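Local coordinates for protein L-lactate dehydrogenase (Trichomonas vaginalis, PDB 4UUL) that is an L-lactate dehydrogenase of the LDH/MDH superfamily, probably interconverting pyruvate and L-lactate with NAD(H), and related to malate dehydrogenases, at residues N130-H142 with L320-A332. The protein carries 1 engineered substitution. Sequence-based numbering, arbitrary orientation. Where two conformers were deposited one is given.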
loop_
_atom_site.group_PDB
_atom_site.type_symbol
_atom_site.label_atom_id
_atom_site.label_comp_id
_atom_site.label_asym_id
_atom_site.label_seq_id
_atom_site.Cartn_x
_atom_site.Cartn_y
_atom_site.Cartn_z
ATOM N N ASN B 130 -0.309 -15.050 14.090
ATOM C CA ASN B 130 0.003 -16.431 14.317
ATOM C C ASN B 130 -0.070 -16.856 15.782
ATOM O O ASN B 130 0.080 -16.055 16.707
ATOM C CB ASN B 130 1.322 -16.815 13.673
ATOM C CG ASN B 130 1.153 -17.193 12.187
ATOM O OD1 ASN B 130 0.183 -17.897 11.751
ATOM N ND2 ASN B 130 2.089 -16.708 11.398
ATOM N N PRO B 131 -0.361 -18.153 16.012
ATOM C CA PRO B 131 -0.653 -19.221 15.053
ATOM C C PRO B 131 -2.108 -19.132 14.566
ATOM O O PRO B 131 -3.028 -19.263 15.364
ATOM C CB PRO B 131 -0.405 -20.498 15.882
ATOM C CG PRO B 131 -0.719 -20.096 17.312
ATOM C CD PRO B 131 -0.386 -18.645 17.420
ATOM N N ASP B 132 -2.313 -18.772 13.306
ATOM C CA ASP B 132 -3.597 -18.281 12.860
ATOM C C ASP B 132 -4.717 -19.328 12.898
ATOM O O ASP B 132 -5.815 -19.020 13.353
ATOM C CB ASP B 132 -3.528 -17.540 11.514
ATOM C CG ASP B 132 -3.015 -18.362 10.384
ATOM O OD1 ASP B 132 -2.427 -19.458 10.610
ATOM O OD2 ASP B 132 -3.158 -17.887 9.258
ATOM N N ASN B 133 -4.504 -20.568 12.429
ATOM C CA ASN B 133 -5.590 -21.512 12.469
ATOM C C ASN B 133 -6.090 -21.736 13.887
ATOM O O ASN B 133 -7.302 -21.811 14.131
ATOM C CB ASN B 133 -5.174 -22.898 11.932
ATOM C CG ASN B 133 -4.665 -22.898 10.511
ATOM O OD1 ASN B 133 -3.677 -22.211 10.183
ATOM N ND2 ASN B 133 -5.272 -23.737 9.670
ATOM N N THR B 134 -5.165 -21.901 14.817
ATOM C CA THR B 134 -5.556 -22.182 16.198
ATOM C C THR B 134 -6.127 -20.939 16.888
ATOM O O THR B 134 -7.153 -21.046 17.568
ATOM C CB THR B 134 -4.436 -22.789 16.982
ATOM O OG1 THR B 134 -4.168 -24.052 16.371
ATOM C CG2 THR B 134 -4.782 -22.985 18.455
ATOM N N ASN B 135 -5.547 -19.755 16.617
ATOM C CA ASN B 135 -6.142 -18.553 17.112
ATOM C C ASN B 135 -7.580 -18.386 16.628
ATOM O O ASN B 135 -8.452 -17.950 17.393
ATOM C CB ASN B 135 -5.312 -17.349 16.672
ATOM C CG ASN B 135 -3.957 -17.266 17.373
ATOM O OD1 ASN B 135 -3.745 -17.827 18.443
ATOM N ND2 ASN B 135 -3.091 -16.403 16.844
ATOM N N CYS B 136 -7.806 -18.724 15.352
ATOM C CA CYS B 136 -9.129 -18.630 14.774
ATOM C C CYS B 136 -10.124 -19.567 15.492
ATOM O O CYS B 136 -11.228 -19.190 15.848
ATOM C CB CYS B 136 -9.066 -18.946 13.292
ATOM S SG CYS B 136 -10.603 -18.671 12.380
ATOM N N GLU B 137 -9.708 -20.821 15.662
ATOM C CA GLU B 137 -10.545 -21.787 16.385
ATOM C C GLU B 137 -10.906 -21.265 17.771
ATOM O O GLU B 137 -12.047 -21.376 18.208
ATOM C CB GLU B 137 -9.815 -23.110 16.464
ATOM C CG GLU B 137 -10.547 -24.218 17.198
ATOM C CD GLU B 137 -11.818 -24.709 16.583
ATOM O OE1 GLU B 137 -11.960 -24.672 15.347
ATOM O OE2 GLU B 137 -12.684 -25.240 17.364
ATOM N N ILE B 138 -9.908 -20.782 18.518
ATOM C CA ILE B 138 -10.150 -20.296 19.873
ATOM C C ILE B 138 -11.112 -19.111 19.840
ATOM O O ILE B 138 -12.008 -19.028 20.702
ATOM C CB ILE B 138 -8.800 -20.002 20.577
ATOM C CG1 ILE B 138 -7.989 -21.305 20.796
ATOM C CG2 ILE B 138 -9.004 -19.272 21.874
ATOM C CD1 ILE B 138 -8.660 -22.356 21.688
ATOM N N ALA B 139 -10.877 -18.143 18.954
ATOM C CA ALA B 139 -11.795 -16.999 18.921
ATOM C C ALA B 139 -13.207 -17.455 18.639
ATOM O O ALA B 139 -14.155 -17.038 19.343
ATOM C CB ALA B 139 -11.358 -16.004 17.892
ATOM N N MET B 140 -13.358 -18.363 17.681
ATOM C CA MET B 140 -14.680 -18.859 17.329
ATOM C C MET B 140 -15.344 -19.578 18.506
ATOM O O MET B 140 -16.531 -19.361 18.771
ATOM C CB MET B 140 -14.542 -19.769 16.118
ATOM C CG MET B 140 -15.844 -20.417 15.689
ATOM S SD MET B 140 -15.686 -21.549 14.295
ATOM C CE MET B 140 -14.492 -22.711 14.860
ATOM N N LEU B 141 -14.605 -20.441 19.193
ATOM C CA LEU B 141 -15.187 -21.162 20.345
ATOM C C LEU B 141 -15.669 -20.252 21.442
ATOM O O LEU B 141 -16.553 -20.598 22.191
ATOM C CB LEU B 141 -14.150 -22.131 20.941
ATOM C CG LEU B 141 -13.850 -23.376 20.076
ATOM C CD1 LEU B 141 -12.714 -24.137 20.711
ATOM C CD2 LEU B 141 -15.090 -24.288 19.867
ATOM N N HIS B 142 -15.063 -19.070 21.534
ATOM C CA HIS B 142 -15.385 -18.117 22.578
ATOM C C HIS B 142 -16.225 -16.937 22.098
ATOM O O HIS B 142 -16.323 -15.934 22.776
ATOM C CB HIS B 142 -14.108 -17.666 23.266
ATOM C CG HIS B 142 -13.454 -18.781 24.017
ATOM N ND1 HIS B 142 -12.485 -19.591 23.471
ATOM C CD2 HIS B 142 -13.647 -19.225 25.288
ATOM C CE1 HIS B 142 -12.120 -20.502 24.356
ATOM N NE2 HIS B 142 -12.805 -20.306 25.465
ATOM N N LEU B 320 -3.295 -30.019 13.927
ATOM C CA LEU B 320 -4.280 -29.010 14.339
ATOM C C LEU B 320 -5.055 -29.422 15.558
ATOM O O LEU B 320 -5.294 -28.589 16.430
ATOM C CB LEU B 320 -5.203 -28.697 13.186
ATOM C CG LEU B 320 -4.594 -27.787 12.127
ATOM C CD1 LEU B 320 -5.326 -27.976 10.802
ATOM C CD2 LEU B 320 -4.636 -26.363 12.585
ATOM N N PHE B 321 -5.449 -30.689 15.651
ATOM C CA PHE B 321 -6.184 -31.108 16.828
ATOM C C PHE B 321 -5.282 -31.003 18.064
ATOM O O PHE B 321 -5.733 -30.677 19.168
ATOM C CB PHE B 321 -6.777 -32.532 16.648
ATOM C CG PHE B 321 -8.087 -32.491 15.912
ATOM C CD1 PHE B 321 -9.277 -32.210 16.574
ATOM C CD2 PHE B 321 -8.115 -32.641 14.536
ATOM C CE1 PHE B 321 -10.491 -32.107 15.913
ATOM C CE2 PHE B 321 -9.311 -32.498 13.835
ATOM C CZ PHE B 321 -10.492 -32.266 14.521
ATOM N N HIS B 322 -4.017 -31.329 17.904
ATOM C CA HIS B 322 -3.057 -31.193 19.003
ATOM C C HIS B 322 -2.883 -29.730 19.438
ATOM O O HIS B 322 -2.869 -29.439 20.632
ATOM C CB HIS B 322 -1.738 -31.803 18.597
ATOM C CG HIS B 322 -0.757 -31.799 19.695
ATOM N ND1 HIS B 322 -1.026 -32.352 20.926
ATOM C CD2 HIS B 322 0.478 -31.264 19.782
ATOM C CE1 HIS B 322 0.000 -32.154 21.724
ATOM N NE2 HIS B 322 0.936 -31.519 21.050
ATOM N N GLU B 323 -2.752 -28.812 18.498
ATOM C CA GLU B 323 -2.620 -27.420 18.871
ATOM C C GLU B 323 -3.850 -26.925 19.642
ATOM O O GLU B 323 -3.761 -26.165 20.608
ATOM C CB GLU B 323 -2.411 -26.491 17.684
ATOM C CG GLU B 323 -1.115 -26.701 16.920
ATOM C CD GLU B 323 -0.797 -25.527 16.001
ATOM O OE1 GLU B 323 -1.599 -24.556 15.913
ATOM O OE2 GLU B 323 0.260 -25.543 15.382
ATOM N N LYS B 324 -5.018 -27.360 19.180
ATOM C CA LYS B 324 -6.263 -27.022 19.841
ATOM C C LYS B 324 -6.239 -27.511 21.287
ATOM O O LYS B 324 -6.640 -26.797 22.190
ATOM C CB LYS B 324 -7.451 -27.612 19.056
ATOM C CG LYS B 324 -8.789 -27.348 19.692
ATOM C CD LYS B 324 -9.905 -27.985 18.902
ATOM C CE LYS B 324 -11.255 -27.817 19.519
ATOM N NZ LYS B 324 -12.313 -28.581 18.796
ATOM N N GLU B 325 -5.845 -28.765 21.475
ATOM C CA GLU B 325 -5.727 -29.308 22.801
ATOM C C GLU B 325 -4.781 -28.485 23.690
ATOM O O GLU B 325 -5.052 -28.239 24.861
ATOM C CB GLU B 325 -5.232 -30.755 22.704
ATOM C CG GLU B 325 -5.074 -31.492 24.045
ATOM C CD GLU B 325 -4.476 -32.890 23.785
ATOM O OE1 GLU B 325 -4.948 -33.580 22.850
ATOM O OE2 GLU B 325 -3.498 -33.248 24.452
ATOM N N ILE B 326 -3.652 -28.065 23.135
ATOM C CA ILE B 326 -2.704 -27.274 23.915
ATOM C C ILE B 326 -3.360 -25.969 24.366
ATOM O O ILE B 326 -3.249 -25.558 25.510
ATOM C CB ILE B 326 -1.422 -26.946 23.071
ATOM C CG1 ILE B 326 -0.596 -28.216 22.827
ATOM C CG2 ILE B 326 -0.586 -25.841 23.756
ATOM C CD1 ILE B 326 0.490 -28.039 21.805
ATOM N N ALA B 327 -4.041 -25.291 23.442
ATOM C CA ALA B 327 -4.662 -24.000 23.709
ATOM C C ALA B 327 -5.748 -24.162 24.755
ATOM O O ALA B 327 -5.776 -23.416 25.734
ATOM C CB ALA B 327 -5.259 -23.415 22.420
ATOM N N LEU B 328 -6.627 -25.157 24.566
ATOM C CA LEU B 328 -7.715 -25.363 25.531
ATOM C C LEU B 328 -7.203 -25.792 26.903
ATOM O O LEU B 328 -7.683 -25.321 27.915
ATOM C CB LEU B 328 -8.769 -26.340 24.996
ATOM C CG LEU B 328 -9.572 -25.792 23.807
ATOM C CD1 LEU B 328 -10.529 -26.853 23.321
ATOM C CD2 LEU B 328 -10.358 -24.544 24.145
ATOM N N ASN B 329 -6.157 -26.584 26.922
ATOM C CA ASN B 329 -5.589 -26.984 28.200
ATOM C C ASN B 329 -4.976 -25.795 28.940
ATOM O O ASN B 329 -5.132 -25.647 30.144
ATOM C CB ASN B 329 -4.526 -28.065 28.011
ATOM C CG ASN B 329 -3.772 -28.359 29.327
ATOM O OD1 ASN B 329 -4.358 -28.885 30.264
ATOM N ND2 ASN B 329 -2.492 -27.969 29.410
ATOM N N HIS B 330 -4.269 -24.922 28.213
ATOM C CA HIS B 330 -3.710 -23.741 28.853
ATOM C C HIS B 330 -4.819 -22.911 29.510
ATOM O O HIS B 330 -4.708 -22.470 30.663
ATOM C CB HIS B 330 -2.932 -22.909 27.823
ATOM C CG HIS B 330 -2.308 -21.689 28.414
ATOM N ND1 HIS B 330 -1.123 -21.731 29.114
ATOM C CD2 HIS B 330 -2.653 -20.374 28.334
ATOM C CE1 HIS B 330 -0.803 -20.507 29.502
ATOM N NE2 HIS B 330 -1.721 -19.669 29.057
ATOM N N LEU B 331 -5.881 -22.639 28.755
ATOM C CA LEU B 331 -6.991 -21.869 29.274
ATOM C C LEU B 331 -7.556 -22.556 30.500
ATOM O O LEU B 331 -7.894 -21.892 31.492
ATOM C CB LEU B 331 -8.059 -21.669 28.207
ATOM C CG LEU B 331 -7.594 -20.769 27.034
ATOM C CD1 LEU B 331 -8.688 -20.769 25.988
ATOM C CD2 LEU B 331 -7.338 -19.340 27.462
ATOM N N ALA B 332 -7.720 -23.878 30.475
ATOM C CA ALA B 332 -8.283 -24.609 31.623
ATOM C C ALA B 332 -7.385 -24.514 32.817
ATOM O O ALA B 332 -7.841 -24.375 33.947
ATOM C CB ALA B 332 -8.533 -26.035 31.250
HETATM O O HOH W 1 -6.203 -25.922 16.192
HETATM O O HOH W 2 -2.258 -22.815 13.863
#
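The hydroxyl of T134 donates a 2.7 Å hydrogen bond from OG1 to OE1 of E323, which receives it on the anti lone pair, turned away from OE2. The same OG1 accepts a hydrogen bond from a water that also donates to L320 O. A second water accepts from T134 N and donates to E323 OE1 at 2.8 Å. E323 OE2 forms a salt bridge with R97, and this second anchor would restrict rotation of the carboxylate. The T134 torsion (chi1 -64°) sets OG1 beside its own backbone N and sends CG2 against A327 CB.

Helix 132-141 and the 320-332 part of helix 307-337 cross at -53°, segment axes 9.7 Å apart. The first belongs to the Rossmann-type NAD-binding domain and the second to the C-terminal domain, joining the two. Near the start of the first helix, N133 CB meets L320 CD2 at 3.6 Å, while ND2 donates to the carbonyls of V284 and G184. D132, an NADH-binding residue, hydrogen-bonds through OD1 to ND1 of H186, the predicted proton acceptor.

Farther along, I138 CD1 touches both A327 CB (3.6 Å) and L328 CD2 (3.7 Å), which lie at roughly a right angle about it. The E137 OE2–K324 NZ salt bridge is long at 3.7 Å, and NZ is hydrogen-bonded to G282 O. H142 ND1 donates to I138 O, nearly in the ring plane, steadying the imidazole whose CE1 touches L331 CD1 at 3.8 Å.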